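Local coordinates for insect group II chitinase (Ostrinia furnacalis, PDB 5Y2B), which probably hydrolyses the beta-1,4 bonds of chitin, acting as a glycoside hydrolase family 18 enzyme, with N-acetylglucosamine units bound here along its cleft, at residues 8-13 / 190-195; 194-199 / 342-347; 246-251 / 330-335; 346-351 / 363-368. All blocks are in the same frame, centred on the assembly; numbering follows the deposited sequence.

Contact 1. Residues 8-13 / 190-195; sequences KLVCYY and LDWIAV. With NAG (2-acetamido-2-deoxy-beta-D-glucopyranose), chain B.
Val10 sets its CG2 methyl over one face of the Trp192 indole, a CH-pi contact 4.3 Å from CG2 to the centroid of the five-membered ring. Beside it Lys8 brings its aliphatic chain against the same ring, CE lying 3.7 Å from Trp192 CE3. A lysine suits this edge of the interior because its carbons pack on the indole while NZ, turned at the last torsion, hands a hydrogen to a water 2.6 Å away that in turn donates to Asp191 O. The indole can meet both residues because Trp192 carries CG between backbone N and carbonyl carbon (chi1 65°). Its NE1 gives a hydrogen bond to a second water at 2.8 Å, which donates to Tyr12 OH at 3.1 Å; no direct hydrogen bond joins the two segments, and water bridges them at both places. Tyr12 OH is also hydrogen-bonded to Asp124, part of the DxxDxDxE signature of family 18, and one face of the Tyr12 ring lies under the acetamido methyl of the chain B sugar, C8 being 3.3 Å from Tyr12 CZ. Strands 8-13 and 192-195 face each other across the barrel interior, 60° between their directions, with Val245 of strand 244-257 touching Val10 and Trp192, and His38 of strand 38-46 meeting Trp192 edge-to-face.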
# COMPACT_ATOMS: atom_id res chain seq x y z
N LYS A 8 -7.21 -11.62 -6.86
CA LYS A 8 -6.89 -11.31 -5.47
C LYS A 8 -7.38 -9.91 -5.12
O LYS A 8 -7.34 -9.00 -5.95
CB LYS A 8 -5.39 -11.37 -5.21
CG LYS A 8 -4.76 -12.74 -5.39
CD LYS A 8 -3.32 -12.68 -5.00
CE LYS A 8 -2.75 -14.11 -4.92
NZ LYS A 8 -2.65 -14.68 -6.28
N LEU A 9 -7.82 -9.73 -3.88
CA LEU A 9 -8.01 -8.39 -3.32
C LEU A 9 -7.25 -8.39 -1.99
O LEU A 9 -7.72 -8.94 -0.99
CB LEU A 9 -9.49 -8.05 -3.15
CG LEU A 9 -9.86 -6.59 -3.36
CD1 LEU A 9 -11.38 -6.36 -3.24
CD2 LEU A 9 -9.07 -5.70 -2.38
N VAL A 10 -6.07 -7.78 -1.98
CA VAL A 10 -5.18 -7.81 -0.83
C VAL A 10 -5.44 -6.55 -0.00
O VAL A 10 -5.24 -5.44 -0.49
CB VAL A 10 -3.71 -7.91 -1.28
CG1 VAL A 10 -2.74 -7.99 -0.13
CG2 VAL A 10 -3.55 -9.14 -2.22
N CYS A 11 -5.89 -6.71 1.23
CA CYS A 11 -6.18 -5.57 2.10
C CYS A 11 -5.12 -5.46 3.19
O CYS A 11 -4.90 -6.41 3.94
CB CYS A 11 -7.54 -5.74 2.80
SG CYS A 11 -8.83 -6.05 1.67
N TYR A 12 -4.52 -4.29 3.30
CA TYR A 12 -3.64 -4.01 4.42
C TYR A 12 -4.48 -3.62 5.64
O TYR A 12 -5.37 -2.76 5.55
CB TYR A 12 -2.63 -2.93 4.02
CG TYR A 12 -1.42 -3.52 3.29
CD1 TYR A 12 -1.43 -3.70 1.91
CD2 TYR A 12 -0.30 -3.97 4.01
CE1 TYR A 12 -0.34 -4.28 1.24
CE2 TYR A 12 0.78 -4.53 3.37
CZ TYR A 12 0.76 -4.68 1.98
OH TYR A 12 1.85 -5.24 1.35
N TYR A 13 -4.22 -4.30 6.75
CA TYR A 13 -4.69 -3.92 8.08
C TYR A 13 -3.53 -3.19 8.79
O TYR A 13 -2.37 -3.58 8.63
CB TYR A 13 -5.11 -5.19 8.86
CG TYR A 13 -5.29 -4.92 10.32
CD1 TYR A 13 -6.51 -4.42 10.79
CD2 TYR A 13 -4.24 -5.09 11.21
CE1 TYR A 13 -6.67 -4.10 12.10
CE2 TYR A 13 -4.41 -4.79 12.55
CZ TYR A 13 -5.63 -4.29 12.98
OH TYR A 13 -5.83 -3.99 14.28
N LEU A 190 7.92 -14.93 -5.48
CA LEU A 190 6.81 -14.36 -4.71
C LEU A 190 5.46 -14.90 -5.20
O LEU A 190 5.23 -15.10 -6.40
CB LEU A 190 6.85 -12.82 -4.81
CG LEU A 190 8.14 -12.18 -4.22
CD1 LEU A 190 8.25 -10.65 -4.47
CD2 LEU A 190 8.31 -12.52 -2.73
N ASP A 191 4.54 -15.11 -4.26
CA ASP A 191 3.17 -15.47 -4.64
C ASP A 191 2.43 -14.28 -5.27
O ASP A 191 1.64 -14.46 -6.21
CB ASP A 191 2.43 -16.03 -3.42
CG ASP A 191 3.11 -17.29 -2.92
OD1 ASP A 191 3.28 -18.19 -3.77
OD2 ASP A 191 3.56 -17.36 -1.74
N TRP A 192 2.71 -13.07 -4.81
CA TRP A 192 2.27 -11.88 -5.54
C TRP A 192 3.25 -10.76 -5.22
O TRP A 192 4.02 -10.84 -4.26
CB TRP A 192 0.83 -11.49 -5.20
CG TRP A 192 0.60 -11.04 -3.78
CD1 TRP A 192 0.68 -9.75 -3.28
CD2 TRP A 192 0.24 -11.88 -2.68
NE1 TRP A 192 0.38 -9.75 -1.93
CE2 TRP A 192 0.11 -11.04 -1.54
CE3 TRP A 192 0.00 -13.26 -2.55
CZ2 TRP A 192 -0.24 -11.54 -0.28
CZ3 TRP A 192 -0.33 -13.76 -1.29
CH2 TRP A 192 -0.45 -12.90 -0.17
N ILE A 193 3.20 -9.73 -6.04
CA ILE A 193 4.01 -8.52 -5.91
C ILE A 193 3.00 -7.37 -5.84
O ILE A 193 2.28 -7.12 -6.81
CB ILE A 193 4.97 -8.35 -7.10
CG1 ILE A 193 6.00 -9.50 -7.15
CG2 ILE A 193 5.64 -7.01 -7.07
CD1 ILE A 193 6.91 -9.56 -8.42
N ALA A 194 2.87 -6.75 -4.67
CA ALA A 194 1.86 -5.69 -4.49
C ALA A 194 2.52 -4.38 -4.92
O ALA A 194 3.35 -3.83 -4.20
CB ALA A 194 1.35 -5.64 -3.05
N VAL A 195 2.27 -3.94 -6.15
CA VAL A 195 2.95 -2.74 -6.61
C VAL A 195 2.25 -1.54 -5.98
O VAL A 195 1.02 -1.41 -6.07
CB VAL A 195 2.96 -2.63 -8.14
CG1 VAL A 195 3.73 -1.38 -8.50
CG2 VAL A 195 3.61 -3.88 -8.78
C1 NAG B . 3.66 2.54 1.74
C2 NAG B . 3.94 1.59 2.95
C3 NAG B . 3.41 2.17 4.27
C4 NAG B . 2.93 3.60 4.05
C5 NAG B . 1.87 3.66 2.95
C6 NAG B . 1.54 5.07 2.55
C7 NAG B . 2.41 -0.14 2.03
C8 NAG B . 2.17 -1.65 1.89
N2 NAG B . 3.50 0.22 2.74
O3 NAG B . 4.48 2.12 5.21
O4 NAG B . 2.19 4.09 5.17
O5 NAG B . 2.29 2.98 1.76
O6 NAG B . 0.55 5.07 1.54
O7 NAG B . 1.62 0.70 1.52
O HOH W 1 -0.70 -13.52 -7.57
O HOH W 2 1.32 -7.83 -0.20

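Contact 2. Residues 194-199 / 342-347; sequences AVMTYD and GGMIWA. With NAG (2-acetamido-2-deoxy-beta-D-glucopyranose), chain B; NAG (2-acetamido-2-deoxy-beta-D-glucopyranose), chain C; NAG (2-acetamido-2-deoxy-beta-D-glucopyranose), chain D; NAG (2-acetamido-2-deoxy-beta-D-glucopyranose), chain E.
Tyr198 OH donates to the acetamido oxygen O7 of the chain B sugar over 2.6 Å, and the same hydroxyl lies 3.4 Å from Trp346 CB on the other side of the contact. This is the sugar-binding centre of the family 18 TIM barrel, at the C-terminal ends of strands 192-195 and 342-346. The sugar oxygen meets the Tyr198 ring at its edge and in its plane, whereas it stands above one face of the Trp346 indole, 3.1 Å from CE3. A broad aromatic suits this floor: CE2 of Trp346 also supports C5 of the sugar. A cis peptide, a hallmark of this family at the strand end, precedes Ala347, whose methyl lies over the opposite face of the indole. Behind the tyrosine, Met344 folds at chi2 and chi3 (-88° and -85°), which brings CE against Tyr198 OH, Ala194 CB at 3.9 Å and Met196 CG. Ala194 is small enough to admit that methyl. Met196 itself turns its sulfur to the acetamido group, SD being 3.5 Å from C7 of the chain B sugar. At the far edge of the indole, Trp346 NE1 donates in the ring plane to O7 of the chain E sugar at 2.8 Å.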
# COMPACT_ATOMS: atom_id res chain seq x y z
N ALA A 194 2.87 -6.75 -4.67
CA ALA A 194 1.86 -5.69 -4.49
C ALA A 194 2.52 -4.38 -4.92
O ALA A 194 3.35 -3.83 -4.20
CB ALA A 194 1.35 -5.64 -3.05
N VAL A 195 2.27 -3.94 -6.15
CA VAL A 195 2.95 -2.74 -6.61
C VAL A 195 2.25 -1.54 -5.98
O VAL A 195 1.02 -1.41 -6.07
CB VAL A 195 2.96 -2.63 -8.14
CG1 VAL A 195 3.73 -1.38 -8.50
CG2 VAL A 195 3.61 -3.88 -8.78
N MET A 196 3.01 -0.68 -5.28
CA MET A 196 2.42 0.45 -4.56
C MET A 196 2.24 1.64 -5.50
O MET A 196 2.92 2.67 -5.42
CB MET A 196 3.26 0.80 -3.34
CG MET A 196 3.34 -0.33 -2.35
SD MET A 196 4.31 0.12 -0.89
CE MET A 196 5.95 0.09 -1.52
N THR A 197 1.28 1.47 -6.41
CA THR A 197 0.92 2.44 -7.44
C THR A 197 0.20 3.68 -6.86
O THR A 197 -0.91 4.01 -7.26
CB THR A 197 0.07 1.73 -8.51
OG1 THR A 197 -0.81 0.77 -7.86
CG2 THR A 197 0.98 1.01 -9.54
N TYR A 198 0.84 4.35 -5.90
CA TYR A 198 0.31 5.55 -5.29
C TYR A 198 1.49 6.27 -4.66
O TYR A 198 2.63 5.81 -4.75
CB TYR A 198 -0.80 5.22 -4.28
CG TYR A 198 -0.50 4.07 -3.35
CD1 TYR A 198 0.43 4.20 -2.32
CD2 TYR A 198 -1.17 2.87 -3.47
CE1 TYR A 198 0.71 3.16 -1.47
CE2 TYR A 198 -0.90 1.81 -2.61
CZ TYR A 198 0.05 1.98 -1.62
OH TYR A 198 0.32 0.95 -0.76
N ASP A 199 1.21 7.39 -3.98
CA ASP A 199 2.26 8.27 -3.45
C ASP A 199 3.25 8.70 -4.53
O ASP A 199 4.46 8.90 -4.28
CB ASP A 199 2.98 7.61 -2.28
CG ASP A 199 2.14 7.64 -0.98
OD1 ASP A 199 1.08 8.30 -0.91
OD2 ASP A 199 2.57 6.97 -0.02
N GLY A 342 -4.63 -9.12 -9.46
CA GLY A 342 -5.77 -8.52 -8.76
C GLY A 342 -5.44 -7.11 -8.28
O GLY A 342 -4.57 -6.44 -8.83
N GLY A 343 -6.18 -6.68 -7.25
CA GLY A 343 -5.95 -5.39 -6.59
C GLY A 343 -5.48 -5.44 -5.13
O GLY A 343 -5.60 -6.47 -4.45
N MET A 344 -4.95 -4.33 -4.65
CA MET A 344 -4.51 -4.19 -3.27
C MET A 344 -4.95 -2.82 -2.76
O MET A 344 -4.88 -1.83 -3.51
CB MET A 344 -2.97 -4.33 -3.19
CG MET A 344 -2.34 -4.02 -1.84
SD MET A 344 -1.91 -2.28 -1.58
CE MET A 344 -0.28 -2.18 -2.36
N ILE A 345 -5.35 -2.71 -1.49
CA ILE A 345 -5.65 -1.38 -0.95
C ILE A 345 -4.77 -1.07 0.25
O ILE A 345 -4.51 -1.93 1.10
CB ILE A 345 -7.15 -1.20 -0.58
CG1 ILE A 345 -7.54 -2.14 0.55
CG2 ILE A 345 -8.00 -1.44 -1.78
CD1 ILE A 345 -8.74 -1.72 1.33
N TRP A 346 -4.30 0.18 0.30
CA TRP A 346 -3.74 0.79 1.49
C TRP A 346 -4.72 1.88 1.93
O TRP A 346 -4.83 2.92 1.27
CB TRP A 346 -2.36 1.42 1.22
CG TRP A 346 -1.81 1.93 2.50
CD1 TRP A 346 -2.04 3.17 3.06
CD2 TRP A 346 -1.08 1.18 3.46
NE1 TRP A 346 -1.44 3.23 4.29
CE2 TRP A 346 -0.84 2.03 4.56
CE3 TRP A 346 -0.57 -0.12 3.48
CZ2 TRP A 346 -0.12 1.62 5.67
CZ3 TRP A 346 0.13 -0.53 4.59
CH2 TRP A 346 0.36 0.33 5.67
N ALA A 347 -5.44 1.68 3.04
CA ALA A 347 -5.55 0.50 3.92
C ALA A 347 -7.04 0.41 4.37
O ALA A 347 -7.82 1.35 4.14
CB ALA A 347 -4.65 0.65 5.12
C1 NAG B . 3.66 2.54 1.74
C2 NAG B . 3.94 1.59 2.95
C3 NAG B . 3.41 2.17 4.27
C4 NAG B . 2.93 3.60 4.05
C5 NAG B . 1.87 3.66 2.95
C6 NAG B . 1.54 5.07 2.55
C7 NAG B . 2.41 -0.14 2.03
C8 NAG B . 2.17 -1.65 1.89
N2 NAG B . 3.50 0.22 2.74
O3 NAG B . 4.48 2.12 5.21
O4 NAG B . 2.19 4.09 5.17
O5 NAG B . 2.29 2.98 1.76
O6 NAG B . 0.55 5.07 1.54
O7 NAG B . 1.62 0.70 1.52
C1 NAG C . 6.42 7.41 0.50
C2 NAG C . 5.61 7.63 1.75
C3 NAG C . 5.32 6.32 2.45
C4 NAG C . 4.85 5.26 1.46
C5 NAG C . 5.59 5.25 0.12
C6 NAG C . 4.86 4.44 -0.94
C7 NAG C . 5.90 9.73 3.02
C8 NAG C . 6.87 10.51 3.90
N2 NAG C . 6.33 8.53 2.62
O3 NAG C . 4.27 6.53 3.36
O4 NAG C . 5.06 3.97 2.06
O5 NAG C . 5.71 6.58 -0.38
O6 NAG C . 5.74 3.80 -1.85
O7 NAG C . 4.79 10.17 2.69
C1 NAG D . 8.64 10.02 -3.25
C2 NAG D . 7.99 8.67 -3.45
C3 NAG D . 6.98 8.38 -2.36
C4 NAG D . 7.59 8.63 -1.00
C5 NAG D . 8.25 10.01 -0.93
C6 NAG D . 8.99 10.24 0.37
C7 NAG D . 7.83 7.83 -5.72
C8 NAG D . 7.09 7.87 -7.02
N2 NAG D . 7.35 8.60 -4.74
O3 NAG D . 6.62 7.03 -2.51
O4 NAG D . 6.54 8.71 -0.06
O5 NAG D . 9.19 10.10 -1.99
O6 NAG D . 9.15 11.61 0.60
O7 NAG D . 8.84 7.12 -5.54
C1 NAG E . 2.80 4.82 6.17
C2 NAG E . 1.70 5.55 6.91
C3 NAG E . 2.22 6.11 8.21
C4 NAG E . 2.80 4.96 9.00
C5 NAG E . 3.91 4.29 8.18
C6 NAG E . 4.51 3.07 8.86
C7 NAG E . -0.17 6.46 5.58
C8 NAG E . -0.63 7.61 4.67
N2 NAG E . 1.07 6.57 6.08
O3 NAG E . 1.15 6.73 8.89
O4 NAG E . 3.48 5.40 10.15
O5 NAG E . 3.32 3.82 6.97
O6 NAG E . 5.65 2.60 8.18
O7 NAG E . -0.90 5.50 5.88

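Contact 3. Residues 246-251 / 330-335; sequences MGMPMY and KKVNFI. With NAG (2-acetamido-2-deoxy-beta-D-glucopyranose), chain B.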
# COMPACT_ATOMS: atom_id res chain seq x y z
N MET A 246 -2.32 -4.67 -8.14
CA MET A 246 -2.14 -3.23 -8.31
C MET A 246 -2.65 -2.46 -7.08
O MET A 246 -3.82 -2.60 -6.72
CB MET A 246 -2.86 -2.75 -9.56
CG MET A 246 -2.59 -1.25 -9.79
SD MET A 246 -3.31 -0.60 -11.28
CE MET A 246 -4.93 -0.19 -10.74
N GLY A 247 -1.79 -1.62 -6.51
CA GLY A 247 -2.13 -0.88 -5.30
C GLY A 247 -3.10 0.27 -5.59
O GLY A 247 -2.96 1.00 -6.56
N MET A 248 -4.08 0.45 -4.69
CA MET A 248 -4.96 1.60 -4.77
C MET A 248 -5.08 2.28 -3.42
O MET A 248 -5.35 1.60 -2.41
CB MET A 248 -6.35 1.22 -5.26
CG MET A 248 -6.36 0.94 -6.85
SD MET A 248 -7.78 -0.01 -7.27
CE MET A 248 -7.38 -1.65 -6.68
N PRO A 249 -4.95 3.61 -3.36
CA PRO A 249 -4.99 4.33 -2.07
C PRO A 249 -6.41 4.62 -1.63
O PRO A 249 -7.27 5.03 -2.42
CB PRO A 249 -4.25 5.64 -2.38
CG PRO A 249 -4.68 5.90 -3.84
CD PRO A 249 -4.89 4.53 -4.51
N MET A 250 -6.66 4.39 -0.32
CA MET A 250 -7.92 4.75 0.31
C MET A 250 -7.82 6.10 0.99
O MET A 250 -8.60 6.38 1.91
CB MET A 250 -8.39 3.69 1.31
CG MET A 250 -8.43 2.23 0.79
SD MET A 250 -9.82 1.85 -0.29
CE MET A 250 -9.10 2.24 -1.90
N TYR A 251 -6.86 6.93 0.59
CA TYR A 251 -6.54 8.17 1.29
C TYR A 251 -6.05 9.15 0.24
O TYR A 251 -5.89 8.83 -0.96
CB TYR A 251 -5.48 7.96 2.37
CG TYR A 251 -4.18 7.54 1.73
CD1 TYR A 251 -3.97 6.22 1.37
CD2 TYR A 251 -3.20 8.47 1.42
CE1 TYR A 251 -2.83 5.83 0.75
CE2 TYR A 251 -2.06 8.11 0.81
CZ TYR A 251 -1.87 6.79 0.46
OH TYR A 251 -0.73 6.44 -0.14
N LYS A 330 -12.40 2.60 -13.05
CA LYS A 330 -11.49 2.66 -14.18
C LYS A 330 -10.20 1.85 -13.92
O LYS A 330 -9.76 1.06 -14.76
CB LYS A 330 -11.18 4.12 -14.49
CG LYS A 330 -10.46 4.27 -15.77
CD LYS A 330 -10.79 5.53 -16.55
CE LYS A 330 -10.08 5.47 -17.94
NZ LYS A 330 -9.86 6.81 -18.58
N LYS A 331 -9.61 2.02 -12.73
CA LYS A 331 -8.41 1.27 -12.37
C LYS A 331 -8.67 -0.22 -12.36
O LYS A 331 -7.79 -1.01 -12.74
CB LYS A 331 -7.89 1.72 -11.00
CG LYS A 331 -7.35 3.13 -11.02
CD LYS A 331 -6.65 3.53 -9.72
CE LYS A 331 -6.07 4.94 -9.85
NZ LYS A 331 -5.40 5.39 -8.56
N VAL A 332 -9.86 -0.63 -11.93
CA VAL A 332 -10.11 -2.06 -11.83
C VAL A 332 -10.36 -2.66 -13.20
O VAL A 332 -9.90 -3.77 -13.48
CB VAL A 332 -11.23 -2.36 -10.82
CG1 VAL A 332 -11.46 -3.84 -10.73
CG2 VAL A 332 -10.83 -1.85 -9.46
N ASN A 333 -11.05 -1.94 -14.11
CA ASN A 333 -11.16 -2.45 -15.48
C ASN A 333 -9.78 -2.55 -16.10
O ASN A 333 -9.52 -3.44 -16.92
CB ASN A 333 -12.05 -1.56 -16.34
CG ASN A 333 -13.51 -1.79 -16.07
OD1 ASN A 333 -14.06 -2.82 -16.42
ND2 ASN A 333 -14.14 -0.82 -15.40
N PHE A 334 -8.88 -1.63 -15.73
CA PHE A 334 -7.50 -1.69 -16.20
C PHE A 334 -6.81 -2.95 -15.68
O PHE A 334 -6.16 -3.68 -16.45
CB PHE A 334 -6.76 -0.43 -15.76
CG PHE A 334 -5.26 -0.49 -15.96
CD1 PHE A 334 -4.71 -0.09 -17.15
CD2 PHE A 334 -4.41 -0.90 -14.94
CE1 PHE A 334 -3.32 -0.12 -17.34
CE2 PHE A 334 -3.04 -0.95 -15.12
CZ PHE A 334 -2.48 -0.54 -16.32
N ILE A 335 -6.97 -3.24 -14.39
CA ILE A 335 -6.48 -4.49 -13.80
C ILE A 335 -6.98 -5.70 -14.59
O ILE A 335 -6.21 -6.62 -14.92
CB ILE A 335 -6.90 -4.58 -12.32
CG1 ILE A 335 -6.03 -3.65 -11.46
CG2 ILE A 335 -6.83 -6.03 -11.84
CD1 ILE A 335 -6.60 -3.52 -10.06
C1 NAG B . 3.66 2.54 1.74
C2 NAG B . 3.94 1.59 2.95
C3 NAG B . 3.41 2.17 4.27
C4 NAG B . 2.93 3.60 4.05
C5 NAG B . 1.87 3.66 2.95
C6 NAG B . 1.54 5.07 2.55
C7 NAG B . 2.41 -0.14 2.03
C8 NAG B . 2.17 -1.65 1.89
N2 NAG B . 3.50 0.22 2.74
O3 NAG B . 4.48 2.12 5.21
O4 NAG B . 2.19 4.09 5.17
O5 NAG B . 2.29 2.98 1.76
O6 NAG B . 0.55 5.07 1.54
O7 NAG B . 1.62 0.70 1.52
O HOH W 3 -3.58 3.22 -7.98
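Strand 246-249 and helix 330-335 run almost exactly antiparallel, 175° between their directions, with axes 10.2 Å apart. This is the strand-on-helix layering of a TIM barrel: helix 325-337 covers strand 244-257 from outside and leads into the parallel neighbour 342-346, a beta-alpha-beta unit of the barrel with an insertion between strand 244-257 and the helix. Met246 and Met248, on alternate strand positions, both face the helix, and their long unbranched, flexible chains can fit closely among its side chains. Met246 leads CG anti to its backbone N, and a bend at the last torsion (chi3 86°) turns CE against Lys331 CB at 3.5 Å and Ile335 CG1 at 3.7 Å. Its sulfur makes a Met-aromatic contact with Phe334, SD lying 4.9 Å from the ring centroid in an oblique approach. Further along, Met248 slides past Lys331 in the opposite sense, CG to Lys331 CD 3.9 Å, and its CE reaches tip to tip toward Ile335 CD1. Extended beyond CG, Lys331 serves as a greasy spacer up to its charged end. There NZ forms a salt bridge with Asp323 and a hydrogen bond to Ala212 O. It also donates to a water at 2.9 Å, which in turn donates to Gly247 O over 2.7 Å.

Contact 4. Residues 346-351 / 363-368; sequences WALDLD and PLLNAI. With NAG (2-acetamido-2-deoxy-beta-D-glucopyranose), chain B; NAG (2-acetamido-2-deoxy-beta-D-glucopyranose), chain E.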
# COMPACT_ATOMS: atom_id res chain seq x y z
N TRP A 346 -4.30 0.18 0.30
CA TRP A 346 -3.74 0.79 1.49
C TRP A 346 -4.72 1.88 1.93
O TRP A 346 -4.83 2.92 1.27
CB TRP A 346 -2.36 1.42 1.22
CG TRP A 346 -1.81 1.93 2.50
CD1 TRP A 346 -2.04 3.17 3.06
CD2 TRP A 346 -1.08 1.18 3.46
NE1 TRP A 346 -1.44 3.23 4.29
CE2 TRP A 346 -0.84 2.03 4.56
CE3 TRP A 346 -0.57 -0.12 3.48
CZ2 TRP A 346 -0.12 1.62 5.67
CZ3 TRP A 346 0.13 -0.53 4.59
CH2 TRP A 346 0.36 0.33 5.67
N ALA A 347 -5.44 1.68 3.04
CA ALA A 347 -5.55 0.50 3.92
C ALA A 347 -7.04 0.41 4.37
O ALA A 347 -7.82 1.35 4.14
CB ALA A 347 -4.65 0.65 5.12
N LEU A 348 -7.42 -0.71 5.01
CA LEU A 348 -8.81 -0.97 5.37
C LEU A 348 -9.42 0.20 6.12
O LEU A 348 -10.56 0.60 5.85
CB LEU A 348 -8.91 -2.22 6.24
CG LEU A 348 -8.88 -3.49 5.40
CD1 LEU A 348 -8.50 -4.67 6.30
CD2 LEU A 348 -10.23 -3.67 4.69
N ASP A 349 -8.65 0.76 7.04
CA ASP A 349 -9.11 1.71 8.04
C ASP A 349 -9.17 3.14 7.53
O ASP A 349 -9.58 4.03 8.28
CB ASP A 349 -8.16 1.69 9.21
CG ASP A 349 -6.69 1.86 8.77
OD1 ASP A 349 -6.20 3.02 8.68
OD2 ASP A 349 -6.05 0.82 8.46
N LEU A 350 -8.76 3.39 6.29
CA LEU A 350 -8.80 4.73 5.72
C LEU A 350 -9.99 4.94 4.79
O LEU A 350 -10.36 6.09 4.54
CB LEU A 350 -7.49 5.05 4.98
CG LEU A 350 -6.24 4.98 5.87
CD1 LEU A 350 -4.89 4.98 5.13
CD2 LEU A 350 -6.31 6.14 6.90
N ASP A 351 -10.59 3.85 4.30
CA ASP A 351 -11.86 3.90 3.58
C ASP A 351 -12.97 4.33 4.53
O ASP A 351 -12.79 4.35 5.74
CB ASP A 351 -12.14 2.53 2.95
CG ASP A 351 -13.25 2.56 1.89
OD1 ASP A 351 -13.72 3.64 1.49
OD2 ASP A 351 -13.66 1.47 1.48
N PRO A 363 -17.20 2.49 0.78
CA PRO A 363 -17.56 2.77 -0.64
C PRO A 363 -16.42 2.45 -1.62
O PRO A 363 -16.67 1.85 -2.67
CB PRO A 363 -17.91 4.27 -0.64
CG PRO A 363 -17.21 4.85 0.65
CD PRO A 363 -17.17 3.69 1.64
N LEU A 364 -15.17 2.81 -1.29
CA LEU A 364 -14.08 2.55 -2.23
C LEU A 364 -13.81 1.05 -2.38
O LEU A 364 -13.67 0.54 -3.49
CB LEU A 364 -12.81 3.29 -1.78
CG LEU A 364 -12.81 4.81 -1.61
CD1 LEU A 364 -11.37 5.37 -1.45
CD2 LEU A 364 -13.56 5.52 -2.77
N LEU A 365 -13.78 0.33 -1.25
CA LEU A 365 -13.46 -1.09 -1.30
C LEU A 365 -14.61 -1.90 -1.88
O LEU A 365 -14.38 -2.85 -2.63
CB LEU A 365 -13.03 -1.57 0.11
CG LEU A 365 -12.55 -3.00 0.32
CD1 LEU A 365 -11.47 -3.44 -0.66
CD2 LEU A 365 -12.09 -3.25 1.79
N ASN A 366 -15.86 -1.48 -1.63
CA ASN A 366 -16.96 -2.13 -2.34
C ASN A 366 -16.91 -1.84 -3.83
O ASN A 366 -17.30 -2.70 -4.63
CB ASN A 366 -18.30 -1.71 -1.76
CG ASN A 366 -18.71 -2.63 -0.62
OD1 ASN A 366 -18.97 -3.82 -0.82
ND2 ASN A 366 -18.72 -2.08 0.59
N ALA A 367 -16.49 -0.64 -4.22
CA ALA A 367 -16.38 -0.37 -5.65
C ALA A 367 -15.36 -1.30 -6.31
O ALA A 367 -15.60 -1.80 -7.41
CB ALA A 367 -16.00 1.10 -5.90
N ILE A 368 -14.25 -1.59 -5.62
CA ILE A 368 -13.23 -2.49 -6.15
C ILE A 368 -13.79 -3.91 -6.25
O ILE A 368 -13.64 -4.59 -7.28
CB ILE A 368 -11.97 -2.45 -5.27
CG1 ILE A 368 -11.38 -1.05 -5.33
CG2 ILE A 368 -10.98 -3.57 -5.69
CD1 ILE A 368 -10.26 -0.76 -4.33
C1 NAG B . 3.66 2.54 1.74
C2 NAG B . 3.94 1.59 2.95
C3 NAG B . 3.41 2.17 4.27
C4 NAG B . 2.93 3.60 4.05
C5 NAG B . 1.87 3.66 2.95
C6 NAG B . 1.54 5.07 2.55
C7 NAG B . 2.41 -0.14 2.03
C8 NAG B . 2.17 -1.65 1.89
N2 NAG B . 3.50 0.22 2.74
O3 NAG B . 4.48 2.12 5.21
O4 NAG B . 2.19 4.09 5.17
O5 NAG B . 2.29 2.98 1.76
O6 NAG B . 0.55 5.07 1.54
O7 NAG B . 1.62 0.70 1.52
C1 NAG E . 2.80 4.82 6.17
C2 NAG E . 1.70 5.55 6.91
C3 NAG E . 2.22 6.11 8.21
C4 NAG E . 2.80 4.96 9.00
C5 NAG E . 3.91 4.29 8.18
C6 NAG E . 4.51 3.07 8.86
C7 NAG E . -0.17 6.46 5.58
C8 NAG E . -0.63 7.61 4.67
N2 NAG E . 1.07 6.57 6.08
O3 NAG E . 1.15 6.73 8.89
O4 NAG E . 3.48 5.40 10.15
O5 NAG E . 3.32 3.82 6.97
O6 NAG E . 5.65 2.60 8.18
O7 NAG E . -0.90 5.50 5.88
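With CG anti to the backbone N (chi1 -165°), Asp351 projects its carboxylate from the loop onto the first turn of helix 363-368. OD1 accepts from Leu364 N at 3.2 Å, on its syn side and 19° out of the carboxylate plane. The second oxygen, OD2, takes Leu365 N at 3.0 Å from well above that plane, and is also hydrogen-bonded to His362 ND1 just before the helix. An aspartate suits the place because the opening amides of a helix lack acceptors within the helix, and its negative charge should be welcome at the positive end of the helix dipole. Pro363, which has no amide hydrogen to give, puts CD 3.5 Å from OD1. The second point of contact is apolar: although CB of Leu348 points away from the helix, its CD2 turns back to CD2 of Leu365, and at 3.5 Å the two methyls are packed tightly. The turn carrying Leu348 is closed by the backbone bond from Leu350 N to Ala347 O. Helix 363-373 lies against the barrel wall, Leu365 and Ile368 resting on Leu9 of strand 8-14, Ile368 on Met248 of strand 244-257, and Leu364 on Val325 and Ile328 of helix 325-337.

Overall arrangement
From the N terminus, contact 1 closes the first long loop, bringing strand 8-14 opposite strand 192-195 across the barrel interior. Contact 2 starts on that same strand, sharing Ala194 and Val195, and spans the chain to strand 342-346, which lies beside strand 8-14 and so closes the ring. Within that span falls contact 3, where strand 244-257, neighbour to both 192-195 and 342-346, receives its outer helix 325-337. Contact 4 takes over at Trp346 and Ala347, where contact 2 ends, and makes a short closure onto helix 363-373. Contacts 1, 2 and 4 thus follow one another, overlapping only where they share residues. Contacts 1 and 2 occupy the barrel interior and sugar site, whereas contacts 3 and 4 fasten the outer helices.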